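Local coordinates for protein Non-reducing end beta-L-arabinofuranosidase (Bacteroides thetaiotaomicron, PDB 5MQO) that is a GH127 glycoside hydrolase, probably an aceric acidase, that probably acts in the breakdown of complex plant pectin by a gut bacterium, at residues Q290-G295 against W327-T332; Y336-C341 against P603-L608; S349-C354 against Y367-Q372; C383-N388 against Y413-S418. All blocks are in the same frame, centred on the assembly; numbering follows the deposited sequence.

Contact 1: residues Q290-G295 against W327-T332; sequences QYRAMG and WNDIVT
The carboxylate of Asp-329 takes the backbone N-H of Ala-293 on the anti lone pair of OD2, the side turned away from OD1. Ala-293 N to Asp-329 OD2 is 2.8 Å, and the bond is somewhat bent at 146°. CB of Arg-292 also lies near this oxygen, 3.5 Å from Asp-329 OD2. The guanidinium of Arg-292 is tilted only 22° from the carboxylate plane, yet the two do not touch: Arg-292 NE stays 5.3 Å from Asp-329 OD1. A further flat group, the indole of Trp-327, points away from the loop. Val-331 CG2 sits over one face near the rim, and Tyr-404 meets the ring edge-to-face.

CG of Asp-329 stands trans to its own backbone N (chi1 -175°), which carries the carboxylate out to the loop. Next to the hydrogen bond is a small apolar touch. Ala-293 CB rests 3.6 Å from CG1 of Ile-330, one helix position on.

Asp-329 also forms salt bridges with Arg-333 through OD1 and with Lys-334 through OD2. With an alanine here, Ala-293 N would probably lose its acceptor and the two basic groups their shared counter-charge. The contact pins the loop that leads into helix 297-314 against helix 317-333. Both elements are consistent with the (alpha/alpha)6 barrel of GH127 catalytic domains, where loops join successive helices.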
loop_
_atom_site.group_PDB
_atom_site.type_symbol
_atom_site.label_atom_id
_atom_site.label_comp_id
_atom_site.label_asym_id
_atom_site.label_seq_id
_atom_site.Cartn_x
_atom_site.Cartn_y
_atom_site.Cartn_z
ATOM N N GLN A 290 -21.406 4.010 -10.669
ATOM C CA GLN A 290 -20.550 2.890 -10.281
ATOM C C GLN A 290 -20.633 2.643 -8.809
ATOM O O GLN A 290 -20.267 3.522 -8.028
ATOM C CB GLN A 290 -19.091 3.179 -10.616
ATOM C CG GLN A 290 -18.797 3.216 -12.109
ATOM C CD GLN A 290 -17.349 3.580 -12.413
ATOM O OE1 GLN A 290 -16.406 3.132 -11.742
ATOM N NE2 GLN A 290 -17.169 4.374 -13.455
ATOM N N TYR A 291 -21.098 1.458 -8.414
ATOM C CA TYR A 291 -21.152 1.064 -6.995
ATOM C C TYR A 291 -20.357 -0.234 -6.719
ATOM O O TYR A 291 -20.519 -0.865 -5.660
ATOM C CB TYR A 291 -22.616 0.902 -6.542
ATOM C CG TYR A 291 -23.414 2.164 -6.569
ATOM C CD1 TYR A 291 -23.437 3.026 -5.448
ATOM C CD2 TYR A 291 -24.157 2.529 -7.705
ATOM C CE1 TYR A 291 -24.187 4.205 -5.444
ATOM C CE2 TYR A 291 -24.903 3.730 -7.730
ATOM C CZ TYR A 291 -24.919 4.563 -6.593
ATOM O OH TYR A 291 -25.650 5.731 -6.572
ATOM N N ARG A 292 -19.493 -0.610 -7.668
ATOM C CA ARG A 292 -18.688 -1.810 -7.578
ATOM C C ARG A 292 -17.285 -1.564 -8.208
ATOM O O ARG A 292 -17.104 -0.663 -9.051
ATOM C CB ARG A 292 -19.466 -2.958 -8.244
ATOM C CG ARG A 292 -20.707 -3.412 -7.459
ATOM C CD ARG A 292 -21.471 -4.546 -8.150
ATOM N NE ARG A 292 -22.366 -5.346 -7.274
ATOM C CZ ARG A 292 -23.054 -6.445 -7.663
ATOM N NH1 ARG A 292 -22.981 -6.897 -8.921
ATOM N NH2 ARG A 292 -23.820 -7.116 -6.788
ATOM N N ALA A 293 -16.291 -2.341 -7.775
ATOM C CA ALA A 293 -14.946 -2.322 -8.381
ATOM C C ALA A 293 -15.004 -2.968 -9.736
ATOM O O ALA A 293 -15.748 -3.919 -9.906
ATOM C CB ALA A 293 -13.949 -3.063 -7.512
ATOM N N MET A 294 -14.175 -2.524 -10.682
ATOM C CA MET A 294 -14.408 -2.872 -12.068
ATOM C C MET A 294 -13.335 -3.553 -12.907
ATOM O O MET A 294 -13.534 -4.718 -13.358
ATOM C CB MET A 294 -14.838 -1.620 -12.783
ATOM C CG MET A 294 -15.715 -1.908 -13.976
ATOM S SD MET A 294 -16.856 -0.563 -14.170
ATOM C CE MET A 294 -18.211 -0.964 -13.049
ATOM N N GLY A 295 -12.252 -2.850 -13.228
ATOM C CA GLY A 295 -11.441 -3.348 -14.379
ATOM C C GLY A 295 -9.986 -3.546 -14.068
ATOM O O GLY A 295 -9.670 -4.227 -13.123
ATOM N N TRP A 327 -15.563 0.383 -1.906
ATOM C CA TRP A 327 -14.589 -0.065 -0.917
ATOM C C TRP A 327 -15.092 -1.393 -0.404
ATOM O O TRP A 327 -14.380 -2.378 -0.420
ATOM C CB TRP A 327 -14.416 0.948 0.229
ATOM C CG TRP A 327 -13.529 0.458 1.322
ATOM C CD1 TRP A 327 -12.177 0.547 1.378
ATOM C CD2 TRP A 327 -13.941 -0.206 2.518
ATOM N NE1 TRP A 327 -11.706 -0.041 2.540
ATOM C CE2 TRP A 327 -12.777 -0.511 3.255
ATOM C CE3 TRP A 327 -15.188 -0.583 3.043
ATOM C CZ2 TRP A 327 -12.829 -1.176 4.510
ATOM C CZ3 TRP A 327 -15.236 -1.250 4.293
ATOM C CH2 TRP A 327 -14.063 -1.536 5.003
ATOM N N ASN A 328 -16.350 -1.401 -0.011
ATOM C CA ASN A 328 -17.011 -2.581 0.470
ATOM C C ASN A 328 -16.893 -3.776 -0.477
ATOM O O ASN A 328 -16.608 -4.869 -0.037
ATOM C CB ASN A 328 -18.494 -2.257 0.707
ATOM C CG ASN A 328 -19.183 -3.290 1.557
ATOM O OD1 ASN A 328 -19.741 -4.278 1.042
ATOM N ND2 ASN A 328 -19.129 -3.081 2.887
ATOM N N ASP A 329 -17.117 -3.550 -1.766
ATOM C CA ASP A 329 -17.019 -4.588 -2.820
ATOM C C ASP A 329 -15.616 -5.212 -2.889
ATOM O O ASP A 329 -15.446 -6.426 -2.823
ATOM C CB ASP A 329 -17.347 -3.989 -4.193
ATOM C CG ASP A 329 -17.384 -5.045 -5.288
ATOM O OD1 ASP A 329 -17.726 -6.207 -4.971
ATOM O OD2 ASP A 329 -17.075 -4.725 -6.462
ATOM N N ILE A 330 -14.621 -4.357 -2.983
ATOM C CA ILE A 330 -13.255 -4.773 -2.940
ATOM C C ILE A 330 -12.947 -5.643 -1.712
ATOM O O ILE A 330 -12.414 -6.746 -1.826
ATOM C CB ILE A 330 -12.316 -3.534 -2.939
ATOM C CG1 ILE A 330 -12.338 -2.820 -4.306
ATOM C CG2 ILE A 330 -10.891 -3.942 -2.614
ATOM C CD1 ILE A 330 -11.930 -1.366 -4.259
ATOM N N VAL A 331 -13.267 -5.140 -0.536
ATOM C CA VAL A 331 -12.703 -5.676 0.688
ATOM C C VAL A 331 -13.437 -6.918 1.136
ATOM O O VAL A 331 -12.833 -7.830 1.698
ATOM C CB VAL A 331 -12.690 -4.580 1.787
ATOM C CG1 VAL A 331 -12.689 -5.149 3.200
ATOM C CG2 VAL A 331 -11.491 -3.671 1.566
ATOM N N THR A 332 -14.735 -6.970 0.917
ATOM C CA THR A 332 -15.480 -8.150 1.337
ATOM C C THR A 332 -15.620 -9.204 0.192
ATOM O O THR A 332 -16.082 -10.350 0.424
ATOM C CB THR A 332 -16.840 -7.712 1.899
ATOM O OG1 THR A 332 -17.653 -7.215 0.843
ATOM C CG2 THR A 332 -16.648 -6.622 2.980
#

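Contact 2: residues Y336-C341 against P603-L608; sequences YVTGAC and PLVYCL
Val-605 carries the whole strand side of this contact and points toward the turn of Tyr-336 to Gly-339. The closest touch is CG2 of Val-605 against the carbonyl O of Val-337, at 3.6 Å. This is a methyl group packed on the backbone at the head of the turn. Val-605 CG1 is opposite the backbone N (chi1 172°), which turns it to the Thr-338 and Val-337 side chains while CG2 faces the Val-337 carbonyl.

The side-chain part is looser. CG1 of Val-605 is 4.1 Å from CG2 of Thr-338, and the two side chains cross at about a right angle. CG1 of Val-337 comes no nearer than 4.2 Å to CG1 of Val-605. Val-605 and Thr-338 are buried, whereas Val-337 is partly exposed and marks the solvent side. The touches across the two segments are all apolar or van der Waals in kind.

The turn is type I, closed by a bond from Gly-339 N to Tyr-336 O of 2.8 Å. A second backbone bond, from Tyr-336 N to Ala-340 O, draws the ends of the loop together. Gly-339, the last residue of the turn, has positive phi, where a CB would press on the carbonyl before it.

Here the catalytic domain meets the C-terminal domain. Strand 604-609 pairs antiparallel with strands 596-601, 670-678 and 690-697, and Val-692 also touches Val-605. Asn-414, near the end of helix 402-416, bonds to Pro-603 O and Val-605 N and touches Thr-338. Turn, helix and sheet thus converge on Val-605.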
loop_
_atom_site.group_PDB
_atom_site.type_symbol
_atom_site.label_atom_id
_atom_site.label_comp_id
_atom_site.label_asym_id
_atom_site.label_seq_id
_atom_site.Cartn_x
_atom_site.Cartn_y
_atom_site.Cartn_z
ATOM N N TYR A 336 -7.462 -10.071 -2.236
ATOM C CA TYR A 336 -6.703 -11.156 -1.631
ATOM C C TYR A 336 -6.381 -10.844 -0.149
ATOM O O TYR A 336 -6.326 -9.679 0.256
ATOM C CB TYR A 336 -5.459 -11.441 -2.440
ATOM C CG TYR A 336 -5.783 -12.038 -3.753
ATOM C CD1 TYR A 336 -6.032 -11.251 -4.874
ATOM C CD2 TYR A 336 -5.829 -13.407 -3.898
ATOM C CE1 TYR A 336 -6.316 -11.831 -6.120
ATOM C CE2 TYR A 336 -6.125 -14.003 -5.115
ATOM C CZ TYR A 336 -6.361 -13.224 -6.233
ATOM O OH TYR A 336 -6.650 -13.845 -7.441
ATOM N N VAL A 337 -6.159 -11.887 0.643
ATOM C CA VAL A 337 -5.847 -11.757 2.083
ATOM C C VAL A 337 -4.604 -10.911 2.418
ATOM O O VAL A 337 -4.484 -10.420 3.522
ATOM C CB VAL A 337 -5.741 -13.159 2.720
ATOM C CG1 VAL A 337 -4.486 -13.868 2.214
ATOM C CG2 VAL A 337 -5.762 -13.103 4.247
ATOM N N THR A 338 -3.709 -10.738 1.451
ATOM C CA THR A 338 -2.561 -9.837 1.519
ATOM C C THR A 338 -2.845 -8.378 1.137
ATOM O O THR A 338 -1.926 -7.547 1.105
ATOM C CB THR A 338 -1.474 -10.335 0.540
ATOM O OG1 THR A 338 -1.979 -10.346 -0.802
ATOM C CG2 THR A 338 -1.031 -11.738 0.895
ATOM N N GLY A 339 -4.100 -8.061 0.825
ATOM C CA GLY A 339 -4.496 -6.700 0.378
ATOM C C GLY A 339 -4.378 -6.470 -1.125
ATOM O O GLY A 339 -4.778 -5.428 -1.630
ATOM N N ALA A 340 -3.873 -7.464 -1.851
ATOM C CA ALA A 340 -3.543 -7.269 -3.255
ATOM C C ALA A 340 -4.818 -7.308 -4.059
ATOM O O ALA A 340 -5.799 -7.894 -3.614
ATOM C CB ALA A 340 -2.551 -8.312 -3.750
ATOM N N CYS A 341 -4.793 -6.663 -5.219
ATOM C CA CYS A 341 -5.962 -6.516 -6.021
ATOM C C CYS A 341 -5.680 -6.892 -7.486
ATOM O O CYS A 341 -4.692 -6.460 -8.072
ATOM C CB CYS A 341 -6.472 -5.074 -5.901
ATOM S SG CYS A 341 -6.930 -4.568 -4.216
ATOM N N PRO A 603 -0.145 -8.645 11.962
ATOM C CA PRO A 603 -0.470 -8.111 10.639
ATOM C C PRO A 603 0.158 -8.838 9.463
ATOM O O PRO A 603 -0.160 -8.498 8.300
ATOM C CB PRO A 603 0.077 -6.693 10.697
ATOM C CG PRO A 603 1.300 -6.818 11.550
ATOM C CD PRO A 603 1.014 -7.927 12.550
ATOM N N LEU A 604 1.022 -9.813 9.726
ATOM C CA LEU A 604 1.728 -10.498 8.644
ATOM C C LEU A 604 0.995 -11.743 8.222
ATOM O O LEU A 604 0.690 -12.601 9.036
ATOM C CB LEU A 604 3.152 -10.873 9.049
ATOM C CG LEU A 604 4.065 -9.682 9.382
ATOM C CD1 LEU A 604 5.443 -10.178 9.792
ATOM C CD2 LEU A 604 4.194 -8.684 8.237
ATOM N N VAL A 605 0.714 -11.840 6.939
ATOM C CA VAL A 605 0.236 -13.090 6.330
ATOM C C VAL A 605 1.455 -13.962 6.165
ATOM O O VAL A 605 2.509 -13.491 5.702
ATOM C CB VAL A 605 -0.430 -12.819 4.958
ATOM C CG1 VAL A 605 -0.754 -14.115 4.205
ATOM C CG2 VAL A 605 -1.659 -11.957 5.186
ATOM N N TYR A 606 1.327 -15.211 6.576
ATOM C CA TYR A 606 2.416 -16.153 6.411
ATOM C C TYR A 606 2.176 -17.050 5.200
ATOM O O TYR A 606 1.042 -17.207 4.727
ATOM C CB TYR A 606 2.628 -16.974 7.688
ATOM C CG TYR A 606 3.526 -16.277 8.685
ATOM C CD1 TYR A 606 3.047 -15.224 9.469
ATOM C CD2 TYR A 606 4.844 -16.652 8.831
ATOM C CE1 TYR A 606 3.865 -14.559 10.363
ATOM C CE2 TYR A 606 5.668 -16.020 9.731
ATOM C CZ TYR A 606 5.176 -14.967 10.501
ATOM O OH TYR A 606 5.988 -14.309 11.392
ATOM N N CYS A 607 3.274 -17.639 4.730
ATOM C CA CYS A 607 3.262 -18.616 3.642
ATOM C C CYS A 607 4.228 -19.728 3.921
ATOM O O CYS A 607 4.990 -19.653 4.879
ATOM C CB CYS A 607 3.688 -17.940 2.343
ATOM S SG CYS A 607 5.410 -17.413 2.307
ATOM N N LEU A 608 4.188 -20.741 3.057
ATOM C CA LEU A 608 5.106 -21.895 3.070
ATOM C C LEU A 608 5.873 -21.985 1.750
ATOM O O LEU A 608 5.236 -21.972 0.692
ATOM C CB LEU A 608 4.308 -23.185 3.282
ATOM C CG LEU A 608 5.041 -24.539 3.198
ATOM C CD1 LEU A 608 6.184 -24.634 4.195
ATOM C CD2 LEU A 608 4.080 -25.701 3.433
#

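Contact 3: residues S349-C354 against Y367-Q372; sequences SPDGTC and YGRPYQ
Asp-351 and Arg-369 form a salt bridge at the protein surface. NH1 of Arg-369 donates to OD2 of Asp-351 over 3.0 Å, with an N-H...O angle of 155°. The oxygen lies in the guanidinium plane, at the edge of the group. NH1 comes from above the carboxylate plane, and the two planes stand 67° apart. One nitrogen and one oxygen therefore make the link.

Aliphatic contact backs the charge pair: CB of Asp-351 is 3.7 Å from CG of Arg-369. OD2 of Asp-351 also approaches the CD methylene of Arg-369, at 3.6 Å. The arginine chain is bent at chi3 (-34°), which turns the guanidinium back toward the aspartate.

Short strands 347-349 and 361-364 pair through Ser-349 and Gln-361. Segment 349-354 begins the loop between them, and 367-372 follows the second strand. The salt bridge thus joins the loop to the chain just past this strand pair.

Hydrogen bonds within 367-372 close a type II beta turn from Arg-369 to Gln-372. Gln-372 N bonds to Arg-369 O. The turn brings the extended side chain of Gln-372 beside Arg-369, and its OE1 accepts from Arg-369 N at 2.9 Å, in the carbonyl plane. OE1 of Gln-372 also lies 3.6 Å above one face of the Arg-369 guanidinium, toward its rim. At the corner of the turn, the ring of Tyr-371 stacks on His-587.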
loop_
_atom_site.group_PDB
_atom_site.type_symbol
_atom_site.label_atom_id
_atom_site.label_comp_id
_atom_site.label_asym_id
_atom_site.label_seq_id
_atom_site.Cartn_x
_atom_site.Cartn_y
_atom_site.Cartn_z
ATOM N N SER A 349 -15.716 -8.779 -18.803
ATOM C CA SER A 349 -16.622 -8.053 -17.912
ATOM C C SER A 349 -17.905 -7.582 -18.662
ATOM O O SER A 349 -17.821 -7.016 -19.767
ATOM C CB SER A 349 -15.911 -6.837 -17.333
ATOM O OG SER A 349 -16.700 -6.214 -16.342
ATOM N N PRO A 350 -19.090 -7.868 -18.133
ATOM C CA PRO A 350 -19.328 -8.872 -17.098
ATOM C C PRO A 350 -19.106 -10.365 -17.533
ATOM O O PRO A 350 -19.008 -10.680 -18.735
ATOM C CB PRO A 350 -20.794 -8.636 -16.775
ATOM C CG PRO A 350 -21.395 -8.267 -18.090
ATOM C CD PRO A 350 -20.338 -7.491 -18.826
ATOM N N ASP A 351 -19.072 -11.247 -16.531
ATOM C CA ASP A 351 -18.750 -12.683 -16.678
ATOM C C ASP A 351 -19.984 -13.530 -16.356
ATOM O O ASP A 351 -20.350 -13.719 -15.185
ATOM C CB ASP A 351 -17.575 -13.072 -15.736
ATOM C CG ASP A 351 -17.048 -14.494 -15.957
ATOM O OD1 ASP A 351 -17.570 -15.230 -16.796
ATOM O OD2 ASP A 351 -16.086 -14.886 -15.276
ATOM N N GLY A 352 -20.615 -14.024 -17.415
ATOM C CA GLY A 352 -21.698 -15.005 -17.324
ATOM C C GLY A 352 -23.065 -14.467 -16.975
ATOM O O GLY A 352 -23.936 -15.241 -16.638
ATOM N N THR A 353 -23.251 -13.147 -17.058
ATOM C CA THR A 353 -24.526 -12.486 -16.716
ATOM C C THR A 353 -25.272 -11.844 -17.910
ATOM O O THR A 353 -26.467 -11.583 -17.804
ATOM C CB THR A 353 -24.308 -11.354 -15.687
ATOM O OG1 THR A 353 -23.401 -10.402 -16.235
ATOM C CG2 THR A 353 -23.743 -11.865 -14.384
ATOM N N CYS A 354 -24.581 -11.590 -19.025
ATOM C CA CYS A 354 -25.106 -10.748 -20.084
ATOM C C CYS A 354 -25.424 -11.512 -21.385
ATOM O O CYS A 354 -24.696 -12.421 -21.816
ATOM C CB CYS A 354 -24.110 -9.634 -20.360
ATOM S SG CYS A 354 -24.693 -8.378 -21.497
ATOM N N TYR A 367 -9.754 -6.774 -11.772
ATOM C CA TYR A 367 -10.698 -7.330 -10.832
ATOM C C TYR A 367 -11.508 -8.377 -11.568
ATOM O O TYR A 367 -11.694 -8.260 -12.745
ATOM C CB TYR A 367 -11.613 -6.219 -10.283
ATOM C CG TYR A 367 -10.991 -5.352 -9.207
ATOM C CD1 TYR A 367 -10.659 -5.897 -7.964
ATOM C CD2 TYR A 367 -10.746 -3.977 -9.406
ATOM C CE1 TYR A 367 -10.086 -5.123 -6.949
ATOM C CE2 TYR A 367 -10.184 -3.196 -8.391
ATOM C CZ TYR A 367 -9.855 -3.783 -7.159
ATOM O OH TYR A 367 -9.298 -3.065 -6.124
ATOM N N GLY A 368 -11.968 -9.404 -10.861
ATOM C CA GLY A 368 -12.790 -10.512 -11.421
ATOM C C GLY A 368 -14.173 -10.483 -10.824
ATOM O O GLY A 368 -14.584 -9.427 -10.296
ATOM N N ARG A 369 -14.892 -11.611 -10.931
ATOM C CA ARG A 369 -16.203 -11.815 -10.294
ATOM C C ARG A 369 -16.054 -11.753 -8.787
ATOM O O ARG A 369 -14.973 -12.032 -8.273
ATOM C CB ARG A 369 -16.774 -13.206 -10.597
ATOM C CG ARG A 369 -17.248 -13.467 -12.040
ATOM C CD ARG A 369 -17.976 -14.825 -12.181
ATOM N NE ARG A 369 -17.395 -15.840 -11.286
ATOM C CZ ARG A 369 -16.350 -16.598 -11.581
ATOM N NH1 ARG A 369 -15.763 -16.531 -12.765
ATOM N NH2 ARG A 369 -15.888 -17.453 -10.693
ATOM N N PRO A 370 -17.130 -11.406 -8.064
ATOM C CA PRO A 370 -17.087 -11.520 -6.617
ATOM C C PRO A 370 -16.618 -12.921 -6.166
ATOM O O PRO A 370 -16.952 -13.936 -6.806
ATOM C CB PRO A 370 -18.551 -11.282 -6.191
ATOM C CG PRO A 370 -19.248 -10.667 -7.356
ATOM C CD PRO A 370 -18.329 -10.692 -8.532
ATOM N N TYR A 371 -15.828 -12.961 -5.094
ATOM C CA TYR A 371 -15.213 -14.180 -4.601
ATOM C C TYR A 371 -14.393 -14.999 -5.622
ATOM O O TYR A 371 -14.165 -16.203 -5.402
ATOM C CB TYR A 371 -16.275 -15.061 -3.943
ATOM C CG TYR A 371 -17.171 -14.282 -3.045
ATOM C CD1 TYR A 371 -16.719 -13.807 -1.802
ATOM C CD2 TYR A 371 -18.465 -13.959 -3.443
ATOM C CE1 TYR A 371 -17.552 -13.046 -0.979
ATOM C CE2 TYR A 371 -19.310 -13.230 -2.619
ATOM C CZ TYR A 371 -18.847 -12.764 -1.392
ATOM O OH TYR A 371 -19.700 -12.016 -0.622
ATOM N N GLN A 372 -13.944 -14.398 -6.719
ATOM C CA GLN A 372 -13.084 -15.121 -7.653
ATOM C C GLN A 372 -11.642 -14.788 -7.301
ATOM O O GLN A 372 -11.102 -13.763 -7.745
ATOM C CB GLN A 372 -13.405 -14.775 -9.109
ATOM C CG GLN A 372 -12.473 -15.408 -10.128
ATOM C CD GLN A 372 -12.790 -15.010 -11.551
ATOM O OE1 GLN A 372 -13.407 -13.959 -11.832
ATOM N NE2 GLN A 372 -12.363 -15.851 -12.476
#

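Contact 4: residues C383-N388 against Y413-S418; sequences CANIGN and YNSVLS
Asn-385 ND2 gives a hydrogen bond to the carbonyl O of Ser-415, 2.9 Å long and nearly straight at 163°. ND2 lies in the plane of the Ser-415 carbonyl, on a lone pair, and the oxygen in turn lies in the amide plane. The methylene packs on the same carbonyl, with CB of Asn-385 3.2 Å from Ser-415 O. Ser-415 CB lies alongside, 3.4 Å from ND2 of Asn-385. The helix has a wider, pi-type turn at 413-416.

One position on, the contact is apolar. Ile-386 and Val-416 meet at about a right angle. CG1 of Ile-386 sits against both methyls of Val-416, 3.8 Å from CG2 and 3.9 Å from CG1. All four residues are buried.

The second shell fixes the polar groups. The other end of the Asn-385 amide, OD1, accepts from Cys-341 N, so the amide is held from both ends. Ser-415 OG is set between its backbone N and carbonyl carbon (chi1 53°) and bonds to Thr-338 O. Replacement of Asn-385 by a leucine would probably leave both Ser-415 O and Cys-341 N without their partner in the buried interior.

Farther out, Cys-383 points away from helix 402-416 and forms the disulfide with Cys-458, which ties helix 382-399 to the start of helix 458-466. That helix also receives Ile-386 and Val-416, through Thr-462, Thr-465 and Leu-466. Helix 297-314 packs on Ala-384. Helices 382-399 and 402-416 thus lie side by side in the core of the catalytic domain, with helix 458-466 touching both.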
loop_
_atom_site.group_PDB
_atom_site.type_symbol
_atom_site.label_atom_id
_atom_site.label_comp_id
_atom_site.label_asym_id
_atom_site.label_seq_id
_atom_site.Cartn_x
_atom_site.Cartn_y
_atom_site.Cartn_z
ATOM N N CYS A 383 1.565 -2.127 -8.065
ATOM C CA CYS A 383 1.023 -0.778 -8.080
ATOM C C CYS A 383 -0.465 -0.765 -7.783
ATOM O O CYS A 383 -0.976 0.229 -7.294
ATOM C CB CYS A 383 1.289 -0.092 -9.433
ATOM S SG CYS A 383 3.030 0.327 -9.762
ATOM N N ALA A 384 -1.165 -1.847 -8.102
ATOM C CA ALA A 384 -2.603 -1.962 -7.795
ATOM C C ALA A 384 -2.772 -2.040 -6.291
ATOM O O ALA A 384 -3.761 -1.524 -5.731
ATOM C CB ALA A 384 -3.220 -3.209 -8.447
ATOM N N ASN A 385 -1.797 -2.694 -5.655
ATOM C CA ASN A 385 -1.831 -2.941 -4.224
ATOM C C ASN A 385 -1.476 -1.617 -3.498
ATOM O O ASN A 385 -2.081 -1.263 -2.510
ATOM C CB ASN A 385 -0.884 -4.078 -3.882
ATOM C CG ASN A 385 -1.019 -5.279 -4.831
ATOM O OD1 ASN A 385 -2.005 -5.410 -5.550
ATOM N ND2 ASN A 385 -0.006 -6.149 -4.848
ATOM N N ILE A 386 -0.539 -0.865 -4.063
ATOM C CA ILE A 386 -0.220 0.499 -3.624
ATOM C C ILE A 386 -1.432 1.398 -3.813
ATOM O O ILE A 386 -1.643 2.326 -3.048
ATOM C CB ILE A 386 0.983 1.090 -4.419
ATOM C CG1 ILE A 386 2.261 0.311 -4.085
ATOM C CG2 ILE A 386 1.166 2.598 -4.157
ATOM C CD1 ILE A 386 3.464 0.660 -4.932
ATOM N N GLY A 387 -2.186 1.147 -4.873
ATOM C CA GLY A 387 -3.402 1.892 -5.132
ATOM C C GLY A 387 -4.431 1.684 -4.042
ATOM O O GLY A 387 -4.967 2.644 -3.509
ATOM N N ASN A 388 -4.698 0.424 -3.711
ATOM C CA ASN A 388 -5.616 0.089 -2.625
ATOM C C ASN A 388 -5.135 0.727 -1.300
ATOM O O ASN A 388 -5.954 1.182 -0.500
ATOM C CB ASN A 388 -5.719 -1.420 -2.477
ATOM C CG ASN A 388 -6.894 -1.860 -1.616
ATOM O OD1 ASN A 388 -7.977 -1.251 -1.603
ATOM N ND2 ASN A 388 -6.699 -2.969 -0.917
ATOM N N TYR A 413 2.596 -4.212 4.442
ATOM C CA TYR A 413 3.462 -5.379 4.740
ATOM C C TYR A 413 3.311 -6.519 3.695
ATOM O O TYR A 413 4.279 -7.172 3.350
ATOM C CB TYR A 413 3.236 -5.964 6.142
ATOM C CG TYR A 413 3.617 -5.096 7.335
ATOM C CD1 TYR A 413 4.904 -5.089 7.860
ATOM C CD2 TYR A 413 2.668 -4.321 7.976
ATOM C CE1 TYR A 413 5.245 -4.283 8.968
ATOM C CE2 TYR A 413 2.996 -3.539 9.082
ATOM C CZ TYR A 413 4.275 -3.524 9.580
ATOM O OH TYR A 413 4.520 -2.697 10.663
ATOM N N ASN A 414 2.128 -6.745 3.166
ATOM C CA ASN A 414 1.875 -8.026 2.488
ATOM C C ASN A 414 1.736 -7.996 0.958
ATOM O O ASN A 414 1.859 -9.045 0.333
ATOM C CB ASN A 414 0.623 -8.676 3.087
ATOM C CG ASN A 414 0.728 -8.810 4.566
ATOM O OD1 ASN A 414 1.575 -9.528 5.045
ATOM N ND2 ASN A 414 -0.069 -8.068 5.296
ATOM N N SER A 415 1.440 -6.832 0.369
ATOM C CA SER A 415 1.330 -6.725 -1.086
ATOM C C SER A 415 2.059 -5.546 -1.712
ATOM O O SER A 415 1.952 -5.329 -2.911
ATOM C CB SER A 415 -0.140 -6.720 -1.471
ATOM O OG SER A 415 -0.877 -5.746 -0.766
ATOM N N VAL A 416 2.823 -4.810 -0.920
ATOM C CA VAL A 416 3.662 -3.708 -1.415
ATOM C C VAL A 416 5.124 -4.054 -1.102
ATOM O O VAL A 416 5.962 -4.122 -2.010
ATOM C CB VAL A 416 3.250 -2.378 -0.747
ATOM C CG1 VAL A 416 4.202 -1.250 -1.107
ATOM C CG2 VAL A 416 1.833 -2.013 -1.150
ATOM N N LEU A 417 5.410 -4.303 0.176
ATOM C CA LEU A 417 6.721 -4.739 0.590
ATOM C C LEU A 417 7.119 -6.074 -0.069
ATOM O O LEU A 417 8.318 -6.346 -0.264
ATOM C CB LEU A 417 6.780 -4.812 2.117
ATOM C CG LEU A 417 8.064 -5.254 2.820
ATOM C CD1 LEU A 417 9.247 -4.342 2.553
ATOM C CD2 LEU A 417 7.796 -5.336 4.301
ATOM N N SER A 418 6.139 -6.895 -0.449
ATOM C CA SER A 418 6.442 -8.143 -1.180
ATOM C C SER A 418 7.018 -7.870 -2.565
ATOM O O SER A 418 7.664 -8.712 -3.156
ATOM C CB SER A 418 5.181 -8.969 -1.345
ATOM O OG SER A 418 4.293 -8.278 -2.198
#

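How the contacts relate
From the N terminus, contact 1 closes first, over a span that is almost all helix. Contact 2 opens just after it and returns only at 603-608, so its loop spans later helices of the catalytic domain and many of the beta strands that follow. Contacts 3 and 4 both nest inside that loop, one after the other, and none cross. Contact 3 closes a short surface arm. Its 367-372 segment reaches back to contact 1, where Gly-295 O and Tyr-367 N are 2.9 Å apart. Contact 4 joins two successive helices near the centre of the chain. Probable hydrogen bonds from Ser-415 OG to Thr-338 O and from Asn-414 ND2 to Pro-603 O tie it to both sides of contact 2.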